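Local atomic coordinates of CSP3 (Bacillus subtilis, PDB entry 5FIG), a protein that probably stores copper in the bacterial cytosol, binding many Cu(I) ions within a bundle of helices and so guarding against copper toxicity. Residues V53-Q57 and T58-F62. Residues are numbered along the deposited sequence; the frame is centred on the assembly and turned at random.
Sequences VKAMQ and TDSPF
With chi1 at 62°, T58 holds its OG1 between its own backbone N and carbonyl carbon, turned back onto the last turn of helix 36-57, where it gives a hydrogen bond of 2.8 Å to K54 O. T58 N donates to that same K54 O at 2.9 Å, and the two donors come in from opposite faces of the carbonyl plane. CG2 of T58 also lies against K54 O, 3.3 Å away. A serine here would lack that methyl, and its hydroxyl would probably be freer to turn away from K54 O. D59, at positive phi, is the C-prime residue of a Schellman motif: S60 N reaches A55 O at 3.0 Å in a nearly straight bond (173°), while D59 N makes a weak one to M56 O. S60 sets its OG close against A55 CB, 3.2 Å away, and bonds through it to E44 of the second subunit. On the helix side, K54 NZ forms a salt bridge with D47 of the third subunit. The helix thus ends with the K54 and A55 carbonyls, and more weakly that of M56, accepting bonds from the turn, while side chains around it tie this corner of the four-helix bundle to neighbouring subunits.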
loop_
_atom_site.group_PDB
_atom_site.type_symbol
_atom_site.label_atom_id
_atom_site.label_comp_id
_atom_site.label_asym_id
_atom_site.label_seq_id
_atom_site.Cartn_x
_atom_site.Cartn_y
_atom_site.Cartn_z
ATOM N N VAL B 53 -2.029 9.728 3.824
ATOM C CA VAL B 53 -3.078 9.586 4.870
ATOM C C VAL B 53 -2.549 8.773 6.046
ATOM O O VAL B 53 -2.660 9.176 7.201
ATOM C CB VAL B 53 -4.355 9.006 4.308
ATOM C CG1 VAL B 53 -5.328 8.656 5.427
ATOM C CG2 VAL B 53 -4.985 10.019 3.329
ATOM N N LYS B 54 -1.955 7.621 5.739
ATOM C CA LYS B 54 -1.398 6.802 6.803
ATOM C C LYS B 54 -0.332 7.558 7.601
ATOM O O LYS B 54 -0.303 7.457 8.824
ATOM C CB LYS B 54 -0.852 5.519 6.203
ATOM C CG LYS B 54 -0.367 4.546 7.224
ATOM C CD LYS B 54 0.401 3.386 6.642
ATOM C CE LYS B 54 -0.060 2.902 5.275
ATOM N NZ LYS B 54 0.572 1.589 4.961
ATOM N N ALA B 55 0.578 8.253 6.904
ATOM C CA ALA B 55 1.639 8.990 7.554
ATOM C C ALA B 55 1.114 10.062 8.489
ATOM O O ALA B 55 1.550 10.183 9.636
ATOM C CB ALA B 55 2.564 9.632 6.534
ATOM N N MET B 56 0.101 10.785 8.024
ATOM C CA MET B 56 -0.526 11.799 8.877
ATOM C C MET B 56 -1.265 11.210 10.066
ATOM O O MET B 56 -1.159 11.717 11.220
ATOM C CB MET B 56 -1.457 12.698 8.078
ATOM C CG MET B 56 -0.713 13.556 7.105
ATOM S SD MET B 56 -1.801 14.674 6.156
ATOM C CE MET B 56 -2.239 13.685 4.768
ATOM N N GLN B 57 -1.976 10.119 9.845
ATOM C CA GLN B 57 -2.748 9.519 10.922
ATOM C C GLN B 57 -1.892 8.848 11.991
ATOM O O GLN B 57 -2.328 8.710 13.120
ATOM C CB GLN B 57 -3.751 8.518 10.357
ATOM C CG GLN B 57 -4.877 9.199 9.539
ATOM C CD GLN B 57 -5.884 8.201 8.946
ATOM O OE1 GLN B 57 -5.588 7.033 8.728
ATOM N NE2 GLN B 57 -7.078 8.709 8.646
ATOM N N THR B 58 -0.721 8.356 11.600
ATOM C CA THR B 58 0.157 7.688 12.512
ATOM C C THR B 58 1.249 8.598 13.055
ATOM O O THR B 58 2.095 8.127 13.813
ATOM C CB THR B 58 0.843 6.463 11.863
ATOM O OG1 THR B 58 1.648 6.901 10.748
ATOM C CG2 THR B 58 -0.157 5.408 11.417
ATOM N N ASP B 59 1.205 9.891 12.734
ATOM C CA ASP B 59 2.214 10.860 13.185
ATOM C C ASP B 59 3.648 10.391 12.836
ATOM O O ASP B 59 4.560 10.374 13.647
ATOM C CB ASP B 59 2.100 11.130 14.684
ATOM C CG ASP B 59 0.802 11.848 15.067
ATOM O OD1 ASP B 59 0.156 12.441 14.186
ATOM O OD2 ASP B 59 0.430 11.836 16.259
ATOM N N SER B 60 3.780 9.975 11.603
ATOM C CA SER B 60 4.997 9.304 11.203
ATOM C C SER B 60 6.143 10.369 11.120
ATOM O O SER B 60 5.904 11.559 10.801
ATOM C CB SER B 60 4.632 8.508 9.976
ATOM O OG SER B 60 4.737 9.285 8.883
ATOM N N PRO B 61 7.369 9.971 11.495
ATOM C CA PRO B 61 8.429 10.989 11.490
ATOM C C PRO B 61 8.788 11.530 10.103
ATOM O O PRO B 61 9.321 12.656 10.002
ATOM C CB PRO B 61 9.615 10.274 12.118
ATOM C CG PRO B 61 9.340 8.839 11.975
ATOM C CD PRO B 61 7.824 8.700 12.032
ATOM N N PHE B 62 8.420 10.827 9.034
ATOM C CA PHE B 62 8.599 11.407 7.693
ATOM C C PHE B 62 7.342 11.961 7.057
ATOM O O PHE B 62 7.196 12.078 5.851
ATOM C CB PHE B 62 9.356 10.410 6.847
ATOM C CG PHE B 62 10.848 10.445 7.153
ATOM C CD1 PHE B 62 11.355 9.783 8.270
ATOM C CD2 PHE B 62 11.745 11.185 6.376
ATOM C CE1 PHE B 62 12.701 9.837 8.594
ATOM C CE2 PHE B 62 13.132 11.222 6.683
ATOM C CZ PHE B 62 13.592 10.566 7.808
#